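Local coordinates for protein probable zinc protease PqqL (Escherichia coli, PDB 6OFT) that probably acts as a periplasmic zinc-dependent endopeptidase of the M16 family, this chain being the first half of the full-length protein, at residues L18-I22 and A212-I216; W35-H39 and A386-L390; Q44-E49 and F189-W193; M59-G63 and F126-V131; F117-N122 and N219-P224. All blocks are in the same frame, centred on the assembly; numbering follows the deposited sequence.

Contact 1: L18-I22 and A212-I216; sequences LRYMI and ALALI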
# COMPACT_ATOMS: atom_id res chain seq x y z
N LEU A 18 3.96 22.02 -11.26
CA LEU A 18 4.40 20.62 -11.24
C LEU A 18 5.45 20.45 -10.14
O LEU A 18 6.39 21.23 -10.08
CB LEU A 18 4.96 20.19 -12.62
CG LEU A 18 5.40 18.71 -12.72
CD1 LEU A 18 4.77 18.02 -13.91
CD2 LEU A 18 6.93 18.58 -12.77
N ARG A 19 5.29 19.42 -9.29
CA ARG A 19 6.24 19.15 -8.22
C ARG A 19 7.25 18.13 -8.70
O ARG A 19 6.96 17.35 -9.60
CB ARG A 19 5.52 18.63 -6.97
CG ARG A 19 4.76 19.69 -6.14
CD ARG A 19 3.83 19.01 -5.13
NE ARG A 19 2.55 18.64 -5.75
CZ ARG A 19 1.59 17.91 -5.18
NH1 ARG A 19 1.76 17.42 -3.96
NH2 ARG A 19 0.47 17.66 -5.84
N TYR A 20 8.45 18.13 -8.11
CA TYR A 20 9.47 17.14 -8.45
C TYR A 20 10.19 16.68 -7.22
O TYR A 20 10.25 17.41 -6.22
CB TYR A 20 10.45 17.64 -9.53
CG TYR A 20 11.05 19.00 -9.25
CD1 TYR A 20 12.18 19.14 -8.45
CD2 TYR A 20 10.51 20.15 -9.81
CE1 TYR A 20 12.72 20.39 -8.16
CE2 TYR A 20 11.05 21.41 -9.56
CZ TYR A 20 12.16 21.52 -8.74
OH TYR A 20 12.71 22.76 -8.51
N MET A 21 10.71 15.45 -7.26
CA MET A 21 11.47 14.82 -6.18
C MET A 21 12.59 14.08 -6.83
O MET A 21 12.36 13.25 -7.72
CB MET A 21 10.61 13.85 -5.36
CG MET A 21 9.34 14.46 -4.81
SD MET A 21 8.54 13.30 -3.71
CE MET A 21 8.67 14.20 -2.19
N ILE A 22 13.82 14.43 -6.46
CA ILE A 22 15.04 13.82 -6.99
C ILE A 22 15.85 13.20 -5.86
O ILE A 22 16.12 13.86 -4.86
CB ILE A 22 15.89 14.83 -7.82
CG1 ILE A 22 15.07 15.43 -9.00
CG2 ILE A 22 17.21 14.16 -8.32
CD1 ILE A 22 15.58 16.76 -9.44
N ALA A 212 19.67 16.13 -13.46
CA ALA A 212 18.28 15.74 -13.17
C ALA A 212 17.36 16.96 -13.15
O ALA A 212 16.29 16.90 -13.76
CB ALA A 212 18.20 14.97 -11.86
N LEU A 213 17.77 18.07 -12.49
CA LEU A 213 16.95 19.29 -12.45
C LEU A 213 16.77 19.88 -13.85
O LEU A 213 15.69 20.37 -14.18
CB LEU A 213 17.55 20.34 -11.49
CG LEU A 213 17.33 20.04 -10.00
CD1 LEU A 213 18.33 20.76 -9.12
CD2 LEU A 213 15.89 20.34 -9.58
N ALA A 214 17.82 19.80 -14.70
CA ALA A 214 17.76 20.29 -16.07
C ALA A 214 16.80 19.43 -16.90
O ALA A 214 16.05 20.00 -17.68
CB ALA A 214 19.14 20.31 -16.70
N LEU A 215 16.81 18.08 -16.73
CA LEU A 215 15.91 17.16 -17.46
C LEU A 215 14.47 17.57 -17.25
O LEU A 215 13.72 17.69 -18.21
CB LEU A 215 16.06 15.70 -16.97
CG LEU A 215 17.02 14.74 -17.70
CD1 LEU A 215 16.92 13.35 -17.10
CD2 LEU A 215 16.72 14.66 -19.21
N ILE A 216 14.09 17.82 -15.98
CA ILE A 216 12.74 18.22 -15.57
C ILE A 216 12.37 19.60 -16.11
O ILE A 216 11.33 19.73 -16.76
CB ILE A 216 12.58 18.10 -14.03
CG1 ILE A 216 12.71 16.63 -13.57
CG2 ILE A 216 11.27 18.75 -13.53
CD1 ILE A 216 13.01 16.44 -12.09
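Ile22 reaches from its strand to three residues of the facing helix, Ala212, Leu213 and Ile216. Its branches part at CB. Ile22 CG2, anti to the backbone N, turns to the small Ala212 and comes to 3.8 Å from Ala212 CB. On the other arm, Ile22 CG1 passes 3.8 Å from Ile216 CD1. The arm ends with CD1 between two partners: Leu213 CD2 lies 3.6 Å from Ile22 CD1, while Ile216 CD1 meets Ile22 CD1 tip to tip at 3.7 Å. A beta-branched residue suits this place because its short branch meets Ala212 while its longer one reaches Leu213 and Ile216. This is helix-on-sheet packing in the alpha/beta fold of an M16 domain: the helix 212-216 runs at 154° to strand 19-22, with the segment axes 9.9 Å apart. Strand alternation turns Leu18, Tyr20 and Ile22 toward the helix, whereas Arg19 and Met21 face the other way, where Met21 packs on helix 378-391. A chi1 of 50° puts the Tyr20 ring between its backbone N and carbonyl carbon, from where it crosses Leu213 at about a right angle, Tyr20 CE1 3.5 Å from Leu213 CD2. Tyr20 CB lies 3.8 Å from Ile216 CD1. Ile216 also touches Phe201 and Val203 of the adjoining strand 199-205, and Ile10 of the outermost strand 10-13 receives both Ile22 and Leu213.

Contact 2: W35-H39 and A386-L390; sequences WLQIH and ASSSL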
# COMPACT_ATOMS: atom_id res chain seq x y z
N TRP A 35 9.41 8.39 -12.82
CA TRP A 35 8.00 8.11 -12.57
C TRP A 35 7.20 9.39 -12.59
O TRP A 35 7.55 10.35 -11.89
CB TRP A 35 7.78 7.45 -11.18
CG TRP A 35 8.24 6.03 -10.99
CD1 TRP A 35 9.13 5.32 -11.75
CD2 TRP A 35 7.90 5.19 -9.88
NE1 TRP A 35 9.32 4.06 -11.21
CE2 TRP A 35 8.58 3.96 -10.06
CE3 TRP A 35 7.10 5.36 -8.73
CZ2 TRP A 35 8.51 2.91 -9.12
CZ3 TRP A 35 6.98 4.30 -7.83
CH2 TRP A 35 7.67 3.10 -8.03
N LEU A 36 6.07 9.38 -13.33
CA LEU A 36 5.13 10.49 -13.34
C LEU A 36 3.95 10.05 -12.47
O LEU A 36 3.26 9.07 -12.79
CB LEU A 36 4.68 10.89 -14.76
CG LEU A 36 3.57 11.96 -14.81
CD1 LEU A 36 4.04 13.32 -14.19
CD2 LEU A 36 3.03 12.13 -16.24
N GLN A 37 3.72 10.79 -11.39
CA GLN A 37 2.67 10.49 -10.43
C GLN A 37 1.52 11.49 -10.49
O GLN A 37 1.69 12.66 -10.19
CB GLN A 37 3.28 10.39 -9.01
CG GLN A 37 2.28 10.28 -7.85
CD GLN A 37 2.99 10.40 -6.54
OE1 GLN A 37 3.59 11.43 -6.23
NE2 GLN A 37 2.97 9.35 -5.76
N ILE A 38 0.33 10.99 -10.87
CA ILE A 38 -0.90 11.78 -10.91
C ILE A 38 -1.54 11.53 -9.56
O ILE A 38 -1.79 10.37 -9.24
CB ILE A 38 -1.86 11.37 -12.08
CG1 ILE A 38 -1.11 11.13 -13.44
CG2 ILE A 38 -3.03 12.35 -12.22
CD1 ILE A 38 -0.27 12.27 -14.04
N HIS A 39 -1.84 12.58 -8.80
CA HIS A 39 -2.40 12.44 -7.46
C HIS A 39 -3.91 12.17 -7.46
O HIS A 39 -4.63 12.62 -6.54
CB HIS A 39 -2.04 13.64 -6.58
CG HIS A 39 -0.57 13.76 -6.31
ND1 HIS A 39 -0.03 13.41 -5.09
CD2 HIS A 39 0.43 14.21 -7.12
CE1 HIS A 39 1.27 13.64 -5.19
NE2 HIS A 39 1.59 14.13 -6.39
N ALA A 386 7.57 7.58 -3.58
CA ALA A 386 6.25 7.79 -4.21
C ALA A 386 5.15 7.81 -3.12
O ALA A 386 4.24 8.64 -3.18
CB ALA A 386 5.96 6.69 -5.23
N SER A 387 5.27 6.92 -2.12
CA SER A 387 4.35 6.83 -0.99
C SER A 387 4.39 8.10 -0.14
O SER A 387 3.35 8.60 0.28
CB SER A 387 4.70 5.61 -0.14
OG SER A 387 3.63 5.32 0.74
N SER A 388 5.61 8.64 0.13
CA SER A 388 5.77 9.88 0.91
C SER A 388 5.12 11.03 0.18
O SER A 388 4.43 11.86 0.79
CB SER A 388 7.25 10.18 1.14
OG SER A 388 7.85 9.07 1.78
N SER A 389 5.29 11.06 -1.14
CA SER A 389 4.70 12.06 -2.03
C SER A 389 3.17 12.00 -2.01
O SER A 389 2.50 13.05 -1.91
CB SER A 389 5.22 11.88 -3.45
OG SER A 389 4.67 12.87 -4.30
N LEU A 390 2.61 10.79 -2.11
CA LEU A 390 1.16 10.60 -2.11
C LEU A 390 0.52 11.05 -0.77
O LEU A 390 -0.53 11.71 -0.77
CB LEU A 390 0.85 9.12 -2.39
CG LEU A 390 -0.63 8.72 -2.37
CD1 LEU A 390 -1.31 9.08 -3.67
CD2 LEU A 390 -0.78 7.23 -2.09
O HOH W 1 -1.81 12.96 -2.97
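Gln37 holds its amide against helix 386-390 so that both ends are used. The chain is extended, CG anti to the backbone N (chi1 171°), which carries the amide across to the helix. Ser389 OG donates to Gln37 OE1 at 2.6 Å, lying in the carbonyl plane, and Gln37 NE2 donates to Ala386 O at 3.0 Å, the acceptor close to the amide plane. That carbonyl oxygen also takes the helical N-H of Leu390, from the opposite face. NE2 has a further partner in Glu95 OE1, so the amide is fixed in rotation. Strand 31-38 lies inside the mixed sheet of the M16 domain, and helix 378-391, from far later in the chain, packs on the face turned away from helix 107-122; the short segments 35-38 and 386-390 run nearly parallel, at 25°. The imidazole of His39 lays one face over Gln37 CG and presents an edge to the helix, with His39 CE1 3.6 Å from Ser389 O. Its ND1 is joined to Leu390 O through a water, while NE2 bonds Thr200 OG1. Trp35 also comes edge-on, Trp35 CZ3 lying 3.7 Å from Ala386 CB; the small alanine lets the broad indole approach the helix closely.

Contact 3: Q44-E49 and F189-W193; sequences QEEDNE and FYQRW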
# COMPACT_ATOMS: atom_id res chain seq x y z
N GLN A 44 -11.84 9.54 -7.17
CA GLN A 44 -12.39 10.79 -7.72
C GLN A 44 -13.40 10.63 -8.84
O GLN A 44 -14.02 11.63 -9.23
CB GLN A 44 -11.26 11.72 -8.16
CG GLN A 44 -10.28 12.06 -7.05
CD GLN A 44 -10.90 12.70 -5.82
OE1 GLN A 44 -11.81 13.53 -5.91
NE2 GLN A 44 -10.40 12.33 -4.65
N GLU A 45 -13.58 9.40 -9.36
CA GLU A 45 -14.52 9.12 -10.45
C GLU A 45 -15.96 9.41 -10.04
O GLU A 45 -16.39 9.07 -8.93
CB GLU A 45 -14.43 7.65 -10.87
CG GLU A 45 -13.11 7.23 -11.52
CD GLU A 45 -12.96 5.73 -11.70
OE1 GLU A 45 -13.74 4.96 -11.10
OE2 GLU A 45 -12.05 5.33 -12.46
N GLU A 46 -16.74 10.01 -10.97
CA GLU A 46 -18.17 10.25 -10.76
C GLU A 46 -18.89 8.91 -10.97
O GLU A 46 -18.28 7.97 -11.50
CB GLU A 46 -18.69 11.33 -11.74
CG GLU A 46 -18.16 12.74 -11.48
CD GLU A 46 -18.32 13.30 -10.08
OE1 GLU A 46 -19.35 13.02 -9.42
OE2 GLU A 46 -17.41 14.05 -9.64
N ASP A 47 -20.18 8.81 -10.56
CA ASP A 47 -20.99 7.58 -10.69
C ASP A 47 -21.05 7.01 -12.12
O ASP A 47 -21.21 5.81 -12.30
CB ASP A 47 -22.41 7.81 -10.12
CG ASP A 47 -22.48 7.97 -8.60
OD1 ASP A 47 -21.42 7.86 -7.93
OD2 ASP A 47 -23.60 8.19 -8.09
N ASN A 48 -20.90 7.87 -13.13
CA ASN A 48 -20.92 7.47 -14.53
C ASN A 48 -19.49 7.32 -15.12
O ASN A 48 -19.33 7.25 -16.34
CB ASN A 48 -21.76 8.47 -15.34
CG ASN A 48 -21.14 9.84 -15.48
OD1 ASN A 48 -20.48 10.36 -14.58
ND2 ASN A 48 -21.34 10.46 -16.63
N GLU A 49 -18.46 7.27 -14.25
CA GLU A 49 -17.05 7.16 -14.64
C GLU A 49 -16.32 5.97 -14.04
O GLU A 49 -15.09 6.00 -13.96
CB GLU A 49 -16.29 8.45 -14.25
CG GLU A 49 -16.68 9.71 -15.01
CD GLU A 49 -15.95 10.96 -14.54
OE1 GLU A 49 -15.67 11.09 -13.33
OE2 GLU A 49 -15.68 11.83 -15.40
N PHE A 189 -12.22 13.51 -18.22
CA PHE A 189 -11.57 13.10 -16.95
C PHE A 189 -10.09 13.48 -17.00
O PHE A 189 -9.59 14.09 -16.06
CB PHE A 189 -11.73 11.58 -16.73
CG PHE A 189 -11.17 11.06 -15.43
CD1 PHE A 189 -12.00 10.88 -14.32
CD2 PHE A 189 -9.83 10.70 -15.31
CE1 PHE A 189 -11.48 10.39 -13.12
CE2 PHE A 189 -9.32 10.21 -14.11
CZ PHE A 189 -10.15 10.05 -13.02
N TYR A 190 -9.42 13.14 -18.10
CA TYR A 190 -8.01 13.46 -18.36
C TYR A 190 -7.71 14.95 -18.20
O TYR A 190 -6.77 15.29 -17.48
CB TYR A 190 -7.64 12.98 -19.76
CG TYR A 190 -6.23 13.32 -20.22
CD1 TYR A 190 -5.13 12.65 -19.69
CD2 TYR A 190 -6.02 14.20 -21.28
CE1 TYR A 190 -3.84 12.89 -20.17
CE2 TYR A 190 -4.74 14.44 -21.77
CZ TYR A 190 -3.65 13.78 -21.22
OH TYR A 190 -2.39 14.01 -21.70
N GLN A 191 -8.49 15.83 -18.86
CA GLN A 191 -8.25 17.27 -18.77
C GLN A 191 -8.64 17.85 -17.39
O GLN A 191 -8.04 18.83 -16.96
CB GLN A 191 -8.90 18.03 -19.94
CG GLN A 191 -8.35 17.57 -21.30
CD GLN A 191 -8.74 18.43 -22.48
OE1 GLN A 191 -7.89 18.85 -23.26
NE2 GLN A 191 -10.03 18.69 -22.66
N ARG A 192 -9.56 17.19 -16.67
CA ARG A 192 -9.98 17.58 -15.32
C ARG A 192 -8.87 17.35 -14.29
O ARG A 192 -8.66 18.20 -13.43
CB ARG A 192 -11.24 16.78 -14.91
CG ARG A 192 -11.82 17.12 -13.52
CD ARG A 192 -13.35 17.11 -13.45
NE ARG A 192 -13.93 15.85 -13.91
CZ ARG A 192 -14.73 15.73 -14.96
NH1 ARG A 192 -15.09 16.80 -15.65
NH2 ARG A 192 -15.20 14.55 -15.31
N TRP A 193 -8.19 16.18 -14.36
CA TRP A 193 -7.22 15.77 -13.36
C TRP A 193 -5.76 15.83 -13.78
O TRP A 193 -4.89 15.94 -12.91
CB TRP A 193 -7.57 14.35 -12.86
CG TRP A 193 -8.96 14.27 -12.29
CD1 TRP A 193 -10.05 13.71 -12.89
CD2 TRP A 193 -9.42 14.85 -11.06
NE1 TRP A 193 -11.16 13.87 -12.08
CE2 TRP A 193 -10.80 14.55 -10.95
CE3 TRP A 193 -8.80 15.58 -10.03
CZ2 TRP A 193 -11.57 14.96 -9.85
CZ3 TRP A 193 -9.55 15.95 -8.93
CH2 TRP A 193 -10.92 15.64 -8.85
O HOH W 2 -13.94 12.67 -11.93
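Ring contacts come first: Gln44 lays its CB over one face of the Trp193 indole, a CH-pi contact 4.1 Å from Gln44 CB to the centroid of the six-membered ring. Arg192 CG covers the opposite face, so aliphatic carbons sandwich the indole. Trp193 CD1 in turn sits over the centre of the Phe189 ring, one helical turn earlier, and Glu45 CG lies 3.9 Å from Phe189 CE1. The polar ends of Gln44 and Glu45 look elsewhere: Gln44 NE2 bonds Arg232 O, and the Glu45 carboxylate receives the N-H groups of Gly51 and Ala53, just before and in the first turn of helix 52-59. That helix carries the HXXEH motif of the M16 family, with His54 and His58 as predicted zinc ligands and Glu57 as predicted proton acceptor. Charge pairing joins Glu49 OE2 to Arg192 NH2 at 2.8 Å, edge-on to the guanidinium, but the hydrogen bond is weak (119°). With CG anti to the backbone N (chi1 -179°), the long arginine can lie on the indole and still reach Glu49. Among neutral hydrogen-bond partners, Glu49 N to Glu46 O closes the type I turn 46-49, and Glu49 OE1 reaches back to accept from Glu46 N at 2.8 Å, nearly straight at 171°. Glu49 OE1 also lies at the Phe189 ring edge, 3.8 Å from Phe189 CD1. One water bridges loop and indole, donating to Gln44 O and Glu49 OE1 and accepting from Trp193 NE1.

Contact 4: M59-G63 and F126-V131; sequences MMFNG and FEKLEV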
# COMPACT_ATOMS: atom_id res chain seq x y z
N MET A 59 -4.83 4.43 -22.12
CA MET A 59 -4.85 5.31 -23.29
C MET A 59 -3.56 6.11 -23.49
O MET A 59 -3.36 6.66 -24.57
CB MET A 59 -6.08 6.24 -23.30
CG MET A 59 -7.42 5.54 -23.57
SD MET A 59 -7.49 4.38 -24.97
CE MET A 59 -6.89 5.46 -26.34
N MET A 60 -2.66 6.16 -22.47
CA MET A 60 -1.39 6.90 -22.60
C MET A 60 -0.44 6.20 -23.56
O MET A 60 0.40 6.84 -24.20
CB MET A 60 -0.73 7.12 -21.22
CG MET A 60 -1.50 8.06 -20.30
SD MET A 60 -1.94 9.68 -20.98
CE MET A 60 -3.67 9.41 -21.30
N PHE A 61 -0.61 4.89 -23.70
CA PHE A 61 0.22 4.05 -24.57
C PHE A 61 -0.42 3.84 -25.94
O PHE A 61 0.08 3.03 -26.71
CB PHE A 61 0.50 2.70 -23.87
CG PHE A 61 1.15 2.88 -22.51
CD1 PHE A 61 2.53 3.05 -22.40
CD2 PHE A 61 0.38 2.91 -21.36
CE1 PHE A 61 3.12 3.23 -21.14
CE2 PHE A 61 0.97 3.11 -20.11
CZ PHE A 61 2.34 3.26 -20.01
N ASN A 62 -1.51 4.57 -26.25
CA ASN A 62 -2.19 4.35 -27.53
C ASN A 62 -2.41 5.62 -28.37
O ASN A 62 -3.23 5.62 -29.28
CB ASN A 62 -3.51 3.59 -27.30
CG ASN A 62 -3.26 2.17 -26.87
OD1 ASN A 62 -2.92 1.29 -27.68
ND2 ASN A 62 -3.37 1.92 -25.58
N GLY A 63 -1.62 6.66 -28.13
CA GLY A 63 -1.69 7.87 -28.94
C GLY A 63 -1.51 9.19 -28.24
O GLY A 63 -2.23 9.53 -27.30
N PHE A 126 -6.65 10.12 -27.48
CA PHE A 126 -7.88 9.32 -27.35
C PHE A 126 -8.60 9.11 -28.69
O PHE A 126 -9.77 9.45 -28.82
CB PHE A 126 -8.85 9.91 -26.30
CG PHE A 126 -8.25 10.16 -24.95
CD1 PHE A 126 -8.22 9.16 -23.99
CD2 PHE A 126 -7.69 11.40 -24.64
CE1 PHE A 126 -7.64 9.39 -22.74
CE2 PHE A 126 -7.12 11.63 -23.39
CZ PHE A 126 -7.10 10.63 -22.45
N GLU A 127 -7.88 8.57 -29.69
CA GLU A 127 -8.41 8.26 -31.02
C GLU A 127 -9.49 7.19 -30.87
O GLU A 127 -9.29 6.21 -30.14
CB GLU A 127 -7.30 7.72 -31.95
CG GLU A 127 -6.16 8.70 -32.23
CD GLU A 127 -4.89 8.05 -32.76
OE1 GLU A 127 -3.91 7.97 -31.99
OE2 GLU A 127 -4.88 7.63 -33.93
N LYS A 128 -10.65 7.38 -31.53
CA LYS A 128 -11.82 6.49 -31.50
C LYS A 128 -11.43 5.02 -31.65
O LYS A 128 -11.81 4.20 -30.82
CB LYS A 128 -12.82 6.89 -32.59
CG LYS A 128 -14.23 6.37 -32.36
CD LYS A 128 -14.81 5.70 -33.59
CE LYS A 128 -16.27 5.35 -33.41
NZ LYS A 128 -16.48 4.29 -32.38
N LEU A 129 -10.66 4.70 -32.71
CA LEU A 129 -10.21 3.35 -33.02
C LEU A 129 -9.37 2.74 -31.90
O LEU A 129 -9.58 1.57 -31.59
CB LEU A 129 -9.48 3.31 -34.38
CG LEU A 129 -10.37 3.31 -35.64
CD1 LEU A 129 -9.57 3.75 -36.87
CD2 LEU A 129 -11.00 1.95 -35.89
N GLU A 130 -8.50 3.55 -31.26
CA GLU A 130 -7.65 3.13 -30.14
C GLU A 130 -8.43 2.87 -28.88
O GLU A 130 -8.14 1.91 -28.17
CB GLU A 130 -6.50 4.13 -29.88
CG GLU A 130 -5.47 4.18 -31.00
CD GLU A 130 -4.61 2.95 -31.24
OE1 GLU A 130 -4.55 2.05 -30.36
OE2 GLU A 130 -3.99 2.88 -32.32
N VAL A 131 -9.41 3.75 -28.58
CA VAL A 131 -10.31 3.62 -27.42
C VAL A 131 -11.08 2.27 -27.57
O VAL A 131 -11.05 1.47 -26.65
CB VAL A 131 -11.26 4.85 -27.28
CG1 VAL A 131 -12.38 4.59 -26.27
CG2 VAL A 131 -10.48 6.11 -26.91
O HOH W 3 -4.37 8.28 -26.40
O HOH W 4 -5.22 7.48 -29.03
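Met59 packs its side chain against Phe126 and the first turn of helix 128-144, and this is the tight part of the contact. CB and CG run past the Phe126 ring, Met59 CB reaching 3.6 Å from Phe126 CE1. Bends at chi2 (-48°) and chi3 (-54°) then fold the thioether onto the helix, where Met59 CE comes 3.7 Å from Val131 CG2. Met60 adds its own methyl, Met60 CE lying 3.8 Å from Phe126 CZ. Flexible, unbranched methionines can bend round the Phe126 ring, which also meets Tyr190 of helix 183-193 edge-to-face. Gly63 is a second close spot: its backbone angles (phi 143°) suit only glycine, and Glu127 OE1, held by Gly69 N, lies 3.8 Å from Gly63 CA. The segments link two elements of the predicted zinc site of the M16 fold: 59-63 leaves the helix with the HXXEH motif, and Glu127 is the N-cap of the helix that supplies Glu134, a further predicted ligand. Asn62 ND2 bonds His58 O and, weakly, Glu134 OE2. On the looser, wetter side, polar groups meet without direct hydrogen bonds. Asn62 OD1 and Glu130 OE1, both acceptors, stand 3.2 Å apart and would be expected to repel, while Asn62 O sits 3.2 Å from Glu130 CG. One water accepts from Phe126 N beside the carbonyls of Met59 and Gly63; another links Asn62 O to Glu127 N, accepting from the latter.

Contact 5: F117-N122 and N219-P224; sequences FSEWSN and NLSKLP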
# COMPACT_ATOMS: atom_id res chain seq x y z
N PHE A 117 7.03 11.78 -21.59
CA PHE A 117 6.38 12.17 -20.32
C PHE A 117 5.64 13.50 -20.47
O PHE A 117 4.54 13.65 -19.94
CB PHE A 117 7.38 12.23 -19.15
CG PHE A 117 7.62 10.92 -18.42
CD1 PHE A 117 6.62 10.34 -17.65
CD2 PHE A 117 8.87 10.31 -18.46
CE1 PHE A 117 6.86 9.15 -16.95
CE2 PHE A 117 9.11 9.13 -17.75
CZ PHE A 117 8.10 8.56 -17.00
N SER A 118 6.25 14.46 -21.20
CA SER A 118 5.65 15.77 -21.46
C SER A 118 4.29 15.65 -22.19
O SER A 118 3.34 16.35 -21.84
CB SER A 118 6.62 16.63 -22.27
OG SER A 118 6.16 17.97 -22.30
N GLU A 119 4.18 14.73 -23.16
CA GLU A 119 2.97 14.46 -23.91
C GLU A 119 1.95 13.62 -23.15
O GLU A 119 0.76 13.78 -23.38
CB GLU A 119 3.28 13.84 -25.28
CG GLU A 119 4.16 14.77 -26.10
CD GLU A 119 3.70 14.98 -27.52
OE1 GLU A 119 2.94 14.13 -28.05
OE2 GLU A 119 4.09 16.01 -28.11
N TRP A 120 2.40 12.75 -22.22
CA TRP A 120 1.43 12.02 -21.42
C TRP A 120 0.72 13.03 -20.49
O TRP A 120 -0.46 12.87 -20.20
CB TRP A 120 2.13 10.94 -20.57
CG TRP A 120 2.50 9.70 -21.32
CD1 TRP A 120 1.99 9.26 -22.52
CD2 TRP A 120 3.45 8.71 -20.90
NE1 TRP A 120 2.54 8.05 -22.85
CE2 TRP A 120 3.43 7.67 -21.87
CE3 TRP A 120 4.29 8.57 -19.78
CZ2 TRP A 120 4.23 6.53 -21.76
CZ3 TRP A 120 5.08 7.43 -19.67
CH2 TRP A 120 5.03 6.42 -20.65
N SER A 121 1.45 14.09 -20.07
CA SER A 121 0.95 15.15 -19.19
C SER A 121 -0.25 15.95 -19.72
O SER A 121 -1.11 16.30 -18.92
CB SER A 121 2.08 16.10 -18.80
OG SER A 121 3.06 15.42 -18.03
N ASN A 122 -0.29 16.26 -21.04
CA ASN A 122 -1.36 17.08 -21.64
C ASN A 122 -1.64 16.85 -23.15
O ASN A 122 -2.46 17.58 -23.72
CB ASN A 122 -1.06 18.58 -21.40
CG ASN A 122 0.04 19.16 -22.27
OD1 ASN A 122 0.89 18.44 -22.84
ND2 ASN A 122 0.04 20.47 -22.42
N ASN A 219 12.05 19.96 -20.01
CA ASN A 219 10.97 19.22 -20.65
C ASN A 219 9.58 19.38 -20.06
O ASN A 219 8.62 19.02 -20.72
CB ASN A 219 11.35 17.74 -20.68
CG ASN A 219 12.55 17.49 -21.55
OD1 ASN A 219 12.47 17.59 -22.77
ND2 ASN A 219 13.68 17.18 -20.95
N LEU A 220 9.45 19.91 -18.84
CA LEU A 220 8.13 19.98 -18.21
C LEU A 220 7.69 21.37 -17.79
O LEU A 220 6.54 21.52 -17.37
CB LEU A 220 8.05 19.00 -17.00
CG LEU A 220 8.28 17.50 -17.31
CD1 LEU A 220 8.48 16.69 -16.04
CD2 LEU A 220 7.15 16.91 -18.16
N SER A 221 8.56 22.36 -17.90
CA SER A 221 8.20 23.73 -17.50
C SER A 221 7.31 24.45 -18.53
O SER A 221 6.59 25.38 -18.15
CB SER A 221 9.44 24.55 -17.13
OG SER A 221 10.28 24.79 -18.25
N LYS A 222 7.31 23.98 -19.80
CA LYS A 222 6.47 24.59 -20.84
C LYS A 222 5.00 24.13 -20.81
O LYS A 222 4.19 24.66 -21.58
CB LYS A 222 7.09 24.42 -22.24
CG LYS A 222 8.29 25.35 -22.47
CD LYS A 222 8.49 25.74 -23.95
CE LYS A 222 9.32 24.76 -24.76
NZ LYS A 222 10.75 24.75 -24.35
N LEU A 223 4.65 23.15 -19.92
CA LEU A 223 3.25 22.70 -19.78
C LEU A 223 2.43 23.89 -19.25
O LEU A 223 2.86 24.51 -18.28
CB LEU A 223 3.10 21.51 -18.80
CG LEU A 223 3.78 20.18 -19.13
CD1 LEU A 223 3.78 19.27 -17.92
CD2 LEU A 223 3.12 19.48 -20.30
N PRO A 224 1.27 24.24 -19.89
CA PRO A 224 0.48 25.39 -19.39
C PRO A 224 0.07 25.25 -17.93
O PRO A 224 -0.25 24.14 -17.46
CB PRO A 224 -0.75 25.40 -20.32
CG PRO A 224 -0.28 24.71 -21.56
CD PRO A 224 0.65 23.64 -21.08
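Ser118 and Leu220 bring the two backbones closest, with CA atoms 5.9 Å apart, and from there they diverge to 7.5 Å between the CA atoms of Asn122 and Leu223. Residues 117-122 are helical, whereas 219-224 leave a helix through a type I turn from Leu220 to Leu223. That turn returns Leu223 to the neighbouring helix, so two leucines of one short segment can pack on it. Ser118 OG donates to Asn219 O at 3.1 Å and almost in line with the carbonyl (177°); a chi1 of -169° swings the hydroxyl away from its backbone N and out to this oxygen. A serine is small enough for the backbones to draw close here, and Leu220 CD2 rests 3.8 Å from Ser118 CA. Leu223 sets its two methyls on Ser118, Ser121 and Asn122: Leu223 CD1 meets Ser121 CB at 3.7 Å, and Leu223 CD2 lies 3.5 Å from Ser118 O. Ser121 turns its hydroxyl back along its own helix, giving Phe117 O a second donor, 3.0 Å from Ser121 OG, on the face opposite the one used by Ser121 N. Pro224 packs beside Asn122 at the exposed end of the contact. Asn16 ND2 bonds both Leu220 O and Leu223 O, tying the turn to the loop before strand 19-24, and Phe117 packs on Leu34 and Leu36 of strand 31-38 and edge-to-face with Phe201 of strand 199-205.

Overall arrangement
Contacts 1, 2 and 5 gather round one mixed sheet: contacts 1 and 5 share helix 209-220 on one face, and contact 2 sets helix 378-391 on the other, where Met21 touches Ser389. Contact 1 is wholly apolar; contact 2, nearest the chain centre, is held by hydrogen bonds of a buried glutamine amide; contact 5, only partly buried, combines leucine packing with one serine hydroxyl-to-carbonyl bond. Leu36 of contact 2 packs on Phe117 and Ser121. Contacts 3 and 4 lie off the sheet, at the two ends of the helix with the predicted zinc motif; beside their hydrophobic parts contact 3 uses a salt bridge and a water, contact 4 waters alone. Tyr190 joins them, touching Phe126 and Met60.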